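Local coordinates for succinoglycan biosynthesis protein (Bacillus cereus ATCC 14579, PDB 2QGM) that is of unproven function but probably acts as a hydrolase related to erythromycin esterases, at residues Met111-Asn117 / Phe135-Tyr140; Leu236-Glu240 / Tyr253-Lys257; Glu197-Tyr202 / Asn229-Val233. One frame throughout, in Å; residues are numbered along the deposited sequence.

Interaction 1. Residues Met111-Asn117 / Phe135-Tyr140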
# COMPACT_ATOMS: atom_id res chain seq x y z
N MSE A 111 -5.06 2.12 0.08
CA MSE A 111 -4.24 1.48 -0.96
C MSE A 111 -3.27 2.43 -1.65
O MSE A 111 -3.52 3.62 -1.74
CB MSE A 111 -5.17 0.85 -2.01
CG MSE A 111 -4.46 0.04 -3.09
SE MSE A 111 -5.66 -0.63 -4.45
CE MSE A 111 -5.37 -2.51 -4.24
N GLU A 112 -2.18 1.86 -2.15
CA GLU A 112 -1.16 2.61 -2.87
C GLU A 112 -1.76 2.78 -4.27
O GLU A 112 -1.43 2.05 -5.21
CB GLU A 112 0.15 1.81 -2.93
CG GLU A 112 1.32 2.55 -3.58
CD GLU A 112 2.55 1.67 -3.79
OE1 GLU A 112 2.62 0.56 -3.23
OE2 GLU A 112 3.47 2.12 -4.52
N GLU A 113 -2.66 3.75 -4.37
CA GLU A 113 -3.37 4.08 -5.61
C GLU A 113 -3.67 5.57 -5.45
O GLU A 113 -3.82 6.06 -4.33
CB GLU A 113 -4.66 3.26 -5.71
CG GLU A 113 -5.56 3.58 -6.91
CD GLU A 113 -4.84 3.45 -8.24
OE1 GLU A 113 -4.41 4.49 -8.80
OE2 GLU A 113 -4.71 2.32 -8.73
N ASP A 114 -3.74 6.29 -6.56
CA ASP A 114 -3.97 7.73 -6.49
C ASP A 114 -5.26 8.15 -5.81
O ASP A 114 -6.31 7.51 -5.94
CB ASP A 114 -3.88 8.36 -7.88
CG ASP A 114 -2.51 8.16 -8.53
OD1 ASP A 114 -1.51 8.00 -7.79
OD2 ASP A 114 -2.42 8.17 -9.78
N TRP A 115 -5.16 9.25 -5.06
CA TRP A 115 -6.28 9.82 -4.32
C TRP A 115 -7.57 9.83 -5.13
O TRP A 115 -8.60 9.30 -4.69
CB TRP A 115 -5.91 11.25 -3.88
CG TRP A 115 -6.99 11.89 -3.07
CD1 TRP A 115 -8.01 12.66 -3.54
CD2 TRP A 115 -7.21 11.73 -1.67
NE1 TRP A 115 -8.86 12.99 -2.51
CE2 TRP A 115 -8.40 12.43 -1.35
CE3 TRP A 115 -6.53 11.06 -0.64
CZ2 TRP A 115 -8.92 12.47 -0.05
CZ3 TRP A 115 -7.05 11.10 0.66
CH2 TRP A 115 -8.24 11.80 0.94
N GLY A 116 -7.51 10.42 -6.33
CA GLY A 116 -8.68 10.49 -7.19
C GLY A 116 -9.31 9.15 -7.53
O GLY A 116 -10.54 9.02 -7.56
N ASN A 117 -8.47 8.16 -7.82
CA ASN A 117 -8.95 6.82 -8.15
C ASN A 117 -9.60 6.26 -6.90
O ASN A 117 -10.59 5.53 -6.97
CB ASN A 117 -7.78 5.93 -8.56
CG ASN A 117 -7.30 6.23 -9.96
OD1 ASN A 117 -6.18 5.88 -10.34
ND2 ASN A 117 -8.16 6.86 -10.76
N PHE A 135 -10.56 2.42 -12.59
CA PHE A 135 -9.98 3.22 -11.51
C PHE A 135 -8.65 2.71 -10.97
O PHE A 135 -8.03 3.36 -10.13
CB PHE A 135 -10.96 3.33 -10.33
CG PHE A 135 -12.38 3.59 -10.73
CD1 PHE A 135 -12.70 4.54 -11.70
CD2 PHE A 135 -13.42 2.92 -10.08
CE1 PHE A 135 -14.03 4.81 -12.03
CE2 PHE A 135 -14.74 3.19 -10.40
CZ PHE A 135 -15.06 4.13 -11.37
N LEU A 136 -8.21 1.55 -11.45
CA LEU A 136 -6.95 0.96 -11.01
C LEU A 136 -5.89 1.15 -12.10
O LEU A 136 -6.06 0.69 -13.22
CB LEU A 136 -7.14 -0.53 -10.73
CG LEU A 136 -8.18 -0.86 -9.65
CD1 LEU A 136 -8.54 -2.33 -9.73
CD2 LEU A 136 -7.62 -0.50 -8.28
N LYS A 137 -4.79 1.82 -11.76
CA LYS A 137 -3.74 2.05 -12.74
C LYS A 137 -3.01 0.76 -13.08
O LYS A 137 -2.85 -0.11 -12.23
CB LYS A 137 -2.79 3.12 -12.24
CG LYS A 137 -3.48 4.45 -11.91
CD LYS A 137 -4.30 5.01 -13.08
CE LYS A 137 -5.75 4.55 -13.06
NZ LYS A 137 -6.58 5.25 -14.09
N LEU A 138 -2.56 0.65 -14.33
CA LEU A 138 -1.91 -0.56 -14.83
C LEU A 138 -1.12 -1.44 -13.87
O LEU A 138 -0.39 -0.97 -13.00
CB LEU A 138 -1.06 -0.24 -16.06
CG LEU A 138 -1.86 -0.25 -17.37
CD1 LEU A 138 -0.94 -0.00 -18.54
CD2 LEU A 138 -2.57 -1.60 -17.52
N LEU A 139 -1.28 -2.74 -14.07
CA LEU A 139 -0.69 -3.79 -13.28
C LEU A 139 -1.69 -4.10 -12.18
O LEU A 139 -1.81 -5.24 -11.76
CB LEU A 139 0.68 -3.42 -12.68
CG LEU A 139 1.91 -3.27 -13.59
CD1 LEU A 139 3.16 -3.67 -12.81
CD2 LEU A 139 1.80 -4.16 -14.83
N TYR A 140 -2.45 -3.10 -11.74
CA TYR A 140 -3.44 -3.34 -10.70
C TYR A 140 -4.84 -3.77 -11.16
O TYR A 140 -5.58 -4.37 -10.38
CB TYR A 140 -3.55 -2.14 -9.76
CG TYR A 140 -2.71 -2.30 -8.50
CD1 TYR A 140 -1.57 -3.11 -8.50
CD2 TYR A 140 -3.06 -1.65 -7.33
CE1 TYR A 140 -0.80 -3.26 -7.34
CE2 TYR A 140 -2.30 -1.79 -6.17
CZ TYR A 140 -1.17 -2.60 -6.18
OH TYR A 140 -0.41 -2.75 -5.05
O HOH W 1 -1.73 1.32 -9.47
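With CG anti to the backbone N (chi1 176°) and a bend at chi2 (56°), the Glu113 side chain folds its carboxylate against the backbone of Leu136 and Lys137. Glu113 OE2 accepts the Lys137 N-H at 3.1 Å through a fairly straight bond (162°) that comes in on the syn side, tilted out of the carboxylate plane. Glu113 OE1 is met on its anti side by Asp114 N, 3.0 Å away. The side chains of Lys137 and Glu113 cross at about a right angle, with Lys137 CG 3.2 Å from Glu113 OE1. A water donates to Glu113 OE2 and, weakly, to Lys137 O. Alongside, Met111, present as selenomethionine, runs extended as far as SE and slides past Tyr140 in the opposite direction. Its CE lies 3.7 Å from Tyr140 CE2, and SE makes an oblique Met-aromatic contact 5.0 Å from the ring centroid. The Tyr140 hydroxyl is hydrogen-bonded to Glu81 OE2 and Trp304 NE1. One buried carboxylate thus receives an N-H from each chain segment as well as a water, which restricts its rotation and ties the type II turn Lys137-Tyr140 to the chain leading into helix 115-127.

Interaction 2. Residues Leu236-Glu240 / Tyr253-Lys257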
# COMPACT_ATOMS: atom_id res chain seq x y z
N LEU A 236 -9.05 27.80 3.21
CA LEU A 236 -10.45 28.21 3.13
C LEU A 236 -11.42 27.13 3.58
O LEU A 236 -12.54 27.42 3.99
CB LEU A 236 -10.78 28.62 1.69
CG LEU A 236 -10.07 29.84 1.11
CD1 LEU A 236 -10.23 29.85 -0.40
CD2 LEU A 236 -10.63 31.12 1.73
N LEU A 237 -10.99 25.88 3.50
CA LEU A 237 -11.86 24.77 3.88
C LEU A 237 -11.44 24.06 5.16
O LEU A 237 -11.98 23.00 5.48
CB LEU A 237 -11.93 23.77 2.73
CG LEU A 237 -12.44 24.32 1.40
CD1 LEU A 237 -12.32 23.25 0.33
CD2 LEU A 237 -13.89 24.79 1.54
N LYS A 238 -10.49 24.62 5.89
CA LYS A 238 -10.03 23.98 7.11
C LYS A 238 -11.06 24.11 8.23
O LYS A 238 -11.01 23.37 9.21
CB LYS A 238 -8.69 24.58 7.56
CG LYS A 238 -7.99 23.77 8.65
CD LYS A 238 -6.57 24.28 8.90
CE LYS A 238 -5.82 23.37 9.87
NZ LYS A 238 -4.41 23.81 10.08
N ASP A 239 -12.00 25.02 8.04
CA ASP A 239 -13.02 25.30 9.05
C ASP A 239 -12.28 25.82 10.26
O ASP A 239 -12.25 25.21 11.33
CB ASP A 239 -13.83 24.04 9.37
CG ASP A 239 -15.07 23.93 8.51
OD1 ASP A 239 -15.04 24.43 7.37
OD2 ASP A 239 -16.08 23.35 8.98
N GLU A 240 -11.66 26.97 10.04
CA GLU A 240 -10.86 27.63 11.04
C GLU A 240 -11.06 29.14 10.86
O GLU A 240 -12.12 29.58 10.42
CB GLU A 240 -9.40 27.25 10.83
CG GLU A 240 -8.41 27.85 11.80
CD GLU A 240 -7.07 27.14 11.72
OE1 GLU A 240 -6.54 27.01 10.59
OE2 GLU A 240 -6.54 26.71 12.77
N TYR A 253 -18.34 17.29 3.44
CA TYR A 253 -17.26 18.19 3.85
C TYR A 253 -15.94 17.49 4.13
O TYR A 253 -14.88 17.95 3.71
CB TYR A 253 -17.69 18.98 5.08
CG TYR A 253 -16.54 19.71 5.74
CD1 TYR A 253 -15.99 19.26 6.93
CD2 TYR A 253 -15.99 20.84 5.14
CE1 TYR A 253 -14.90 19.92 7.52
CE2 TYR A 253 -14.91 21.51 5.72
CZ TYR A 253 -14.37 21.04 6.91
OH TYR A 253 -13.30 21.70 7.48
N ILE A 254 -16.00 16.38 4.86
CA ILE A 254 -14.79 15.63 5.20
C ILE A 254 -13.95 15.31 3.97
O ILE A 254 -12.75 15.56 3.95
CB ILE A 254 -15.12 14.29 5.89
CG1 ILE A 254 -15.88 14.55 7.20
CG2 ILE A 254 -13.84 13.52 6.18
CD1 ILE A 254 -15.07 15.32 8.22
N TRP A 255 -14.58 14.74 2.95
CA TRP A 255 -13.85 14.38 1.75
C TRP A 255 -13.42 15.57 0.91
O TRP A 255 -12.41 15.50 0.22
CB TRP A 255 -14.65 13.39 0.90
CG TRP A 255 -14.67 12.00 1.48
CD1 TRP A 255 -15.71 11.40 2.15
CD2 TRP A 255 -13.60 11.04 1.47
NE1 TRP A 255 -15.34 10.14 2.56
CE2 TRP A 255 -14.05 9.90 2.15
CE3 TRP A 255 -12.30 11.05 0.95
CZ2 TRP A 255 -13.26 8.76 2.33
CZ3 TRP A 255 -11.49 9.92 1.13
CH2 TRP A 255 -11.98 8.79 1.82
N ALA A 256 -14.17 16.66 0.97
CA ALA A 256 -13.80 17.86 0.21
C ALA A 256 -12.55 18.46 0.84
O ALA A 256 -11.60 18.82 0.13
CB ALA A 256 -14.94 18.87 0.22
N LYS A 257 -12.55 18.58 2.16
CA LYS A 257 -11.39 19.12 2.87
C LYS A 257 -10.16 18.24 2.61
O LYS A 257 -9.07 18.75 2.33
CB LYS A 257 -11.67 19.17 4.38
CG LYS A 257 -10.46 19.58 5.22
CD LYS A 257 -10.79 19.58 6.72
CE LYS A 257 -9.60 20.08 7.54
NZ LYS A 257 -9.88 20.16 9.01
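The hydroxyl of Tyr253 donates to the carbonyl of Leu237, with OH and O 2.7 Å apart, approaching at a C=O...donor angle of 144° and tilted 28° from the carbonyl plane. Leu237 O in turn lies at the edge of the phenol ring, near its plane. The Asp239 and Tyr253 side chains approach each other from opposite directions, carboxylate and ring planes 26° apart; Asp239 CG is 3.0 Å from Tyr253 OH, yet OD1 makes no hydrogen bond with it because the angle is poor. Asp239 OD1 instead forms a salt bridge with Arg191. Beside the phenol runs the fully extended chain of Lys257, with Lys257 CG passing 3.8 Å from Leu237 O. At its tip, Lys257 NZ makes a weak hydrogen bond of 3.4 Å to Lys238 O.

Tyr253 and Lys257 lie one turn apart on the helix, which puts them on the same side of it. The backbone bond from Lys257 N to Tyr253 O joins them, and Lys257 CB sits 4.1 Å above one face of the Tyr253 ring, offset toward the rim. On the apolar side, Leu237 reaches toward the Ala256 carbonyl, with Leu237 CD1 4.5 Å from Ala256 O, and also packs on Val183 and Val187 of helix 177-190, while Ala256 meets Tyr186 of that helix. Leu237 is also the first residue to leave helical geometry after helix 220-236. The contact is an interhelical link, its middle not modelled, closed where side chains from the first two turns of helix 253-269 bind carbonyls at the C-terminal end of helix 220-236.

Interaction 3. Residues Glu197-Tyr202 / Asn229-Val233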
# COMPACT_ATOMS: atom_id res chain seq x y z
N GLU A 197 -13.46 32.41 -5.87
CA GLU A 197 -12.06 32.32 -5.47
C GLU A 197 -11.49 30.92 -5.63
O GLU A 197 -10.36 30.76 -6.09
CB GLU A 197 -11.91 32.79 -4.02
CG GLU A 197 -10.50 32.65 -3.47
CD GLU A 197 -10.31 33.40 -2.16
OE1 GLU A 197 -11.31 33.59 -1.44
OE2 GLU A 197 -9.17 33.80 -1.86
N VAL A 198 -12.26 29.90 -5.25
CA VAL A 198 -11.77 28.54 -5.36
C VAL A 198 -11.52 28.14 -6.81
O VAL A 198 -10.46 27.62 -7.15
CB VAL A 198 -12.75 27.53 -4.72
CG1 VAL A 198 -12.23 26.11 -4.89
CG2 VAL A 198 -12.91 27.84 -3.24
N GLU A 199 -12.50 28.40 -7.68
CA GLU A 199 -12.36 28.05 -9.09
C GLU A 199 -11.18 28.78 -9.73
O GLU A 199 -10.49 28.22 -10.58
CB GLU A 199 -13.65 28.38 -9.84
CG GLU A 199 -14.80 27.47 -9.45
CD GLU A 199 -16.01 27.66 -10.32
OE1 GLU A 199 -16.66 28.73 -10.23
OE2 GLU A 199 -16.33 26.73 -11.09
N GLU A 200 -10.96 30.02 -9.31
CA GLU A 200 -9.86 30.81 -9.84
C GLU A 200 -8.53 30.16 -9.44
O GLU A 200 -7.62 30.04 -10.26
CB GLU A 200 -9.91 32.23 -9.29
CG GLU A 200 -8.74 33.09 -9.72
CD GLU A 200 -8.74 33.39 -11.20
OE1 GLU A 200 -9.64 34.13 -11.65
OE2 GLU A 200 -7.86 32.87 -11.92
N ASN A 201 -8.42 29.74 -8.19
CA ASN A 201 -7.19 29.12 -7.72
C ASN A 201 -6.87 27.77 -8.34
O ASN A 201 -5.70 27.39 -8.40
CB ASN A 201 -7.21 28.97 -6.19
CG ASN A 201 -6.91 30.27 -5.49
OD1 ASN A 201 -7.82 30.98 -5.05
ND2 ASN A 201 -5.63 30.61 -5.39
N TYR A 202 -7.89 27.05 -8.79
CA TYR A 202 -7.71 25.72 -9.40
C TYR A 202 -7.71 25.65 -10.92
O TYR A 202 -7.25 24.65 -11.48
CB TYR A 202 -8.78 24.75 -8.92
CG TYR A 202 -8.67 24.25 -7.50
CD1 TYR A 202 -7.46 24.30 -6.79
CD2 TYR A 202 -9.76 23.66 -6.88
CE1 TYR A 202 -7.36 23.77 -5.50
CE2 TYR A 202 -9.68 23.13 -5.60
CZ TYR A 202 -8.48 23.18 -4.92
OH TYR A 202 -8.43 22.62 -3.66
N ASN A 229 -1.70 28.75 -4.52
CA ASN A 229 -3.12 28.66 -4.82
C ASN A 229 -3.76 27.46 -4.11
O ASN A 229 -4.86 27.57 -3.57
CB ASN A 229 -3.34 28.52 -6.34
CG ASN A 229 -3.04 29.81 -7.09
OD1 ASN A 229 -2.47 30.76 -6.53
ND2 ASN A 229 -3.41 29.85 -8.36
N ALA A 230 -3.07 26.33 -4.11
CA ALA A 230 -3.58 25.10 -3.48
C ALA A 230 -3.66 25.26 -1.97
O ALA A 230 -4.62 24.81 -1.34
CB ALA A 230 -2.69 23.92 -3.82
N GLU A 231 -2.64 25.87 -1.39
CA GLU A 231 -2.62 26.08 0.04
C GLU A 231 -3.75 27.02 0.43
O GLU A 231 -4.38 26.85 1.48
CB GLU A 231 -1.26 26.67 0.45
CG GLU A 231 -1.16 27.06 1.92
CD GLU A 231 0.28 27.27 2.36
OE1 GLU A 231 1.12 27.62 1.51
OE2 GLU A 231 0.55 27.10 3.57
N ARG A 232 -4.02 28.00 -0.44
CA ARG A 232 -5.07 28.99 -0.22
C ARG A 232 -6.44 28.33 -0.07
O ARG A 232 -7.17 28.59 0.88
CB ARG A 232 -5.11 29.97 -1.39
CG ARG A 232 -6.00 31.19 -1.17
CD ARG A 232 -6.21 31.97 -2.46
NE ARG A 232 -4.99 32.07 -3.25
CZ ARG A 232 -3.88 32.68 -2.84
NH1 ARG A 232 -3.82 33.24 -1.65
NH2 ARG A 232 -2.81 32.70 -3.63
N VAL A 233 -6.78 27.46 -1.01
CA VAL A 233 -8.06 26.76 -0.96
C VAL A 233 -8.17 25.81 0.23
O VAL A 233 -9.23 25.72 0.84
CB VAL A 233 -8.31 25.96 -2.25
CG1 VAL A 233 -9.68 25.30 -2.18
CG2 VAL A 233 -8.22 26.88 -3.45
O HOH W 2 -4.24 27.79 -10.71
O HOH W 3 -5.91 22.72 -2.37
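Helices 195-203 and 220-236 pack antiparallel through a largely buried contact in the helical part of the chain, about 30 Å from its centre, with Val233 set between Val198, Asn201 and Tyr202. The axes of the two short segments approach to 9.1 Å at an angle of 154°. Both methyls of Val233 meet Tyr202, and each has a second partner. CG2, anti to the carbonyl carbon, lies over one face of the Tyr202 ring, 4.2 Å from the centroid and 26° off the normal, in a CH-pi contact, and also touches Asn201 CB at 3.6 Å. CG1, anti to the backbone N, meets Val198 CG1 at 3.8 Å and comes against the phenol end of Tyr202.

Polar groups frame this apolar centre. The Tyr202 hydroxyl donates to a water in the plane of its ring, and that water donates in turn to Ala230 O, linking the helices. A second water bridges Asn201 O and Asn229 ND2, alongside a weak direct bond of 3.4 Å between the same two atoms. The Asn201 side chain crosses that of Arg232 at about a right angle. Glu197 also crosses Arg232 at about a right angle, with Glu197 OE2 3.5 Å from Arg232 CD but 4.7 Å from Arg232 NE, so the opposite charges are near without pairing.

Two further helices pack against this pair. Helix 177-190 receives Val198 on Ile184 and Tyr202 on Val183 and Ile184, with Phe180 edge-to-face to the Tyr202 ring; helix 253-269 meets Tyr202 through Ala260 and Ile263, and Ala230 through Ile263 and Thr267.

In the fold
The contacts lead outward from the mixed sheet into the helices. Interaction 1 lies at the C-terminal end of strand 108-111, beside Glu81 and His306, just past strands 76-79 and 301-304 of the same sheet, the edge where alpha/beta enzymes commonly place their active site. Interactions 1 and 2 have centres about 24 Å apart but are joined by two indoles, Trp115 CH2 lying 3.8 Å from Trp255 CZ3. Interactions 2 and 3 are closer, with centres about 13 Å apart, and share helix 220-236; Leu236 CD1 packs 4.0 Å from Glu197 CD. Interaction 3 stays about 10 Å from interaction 1 at the nearest atoms, whereas interaction 2 touches both.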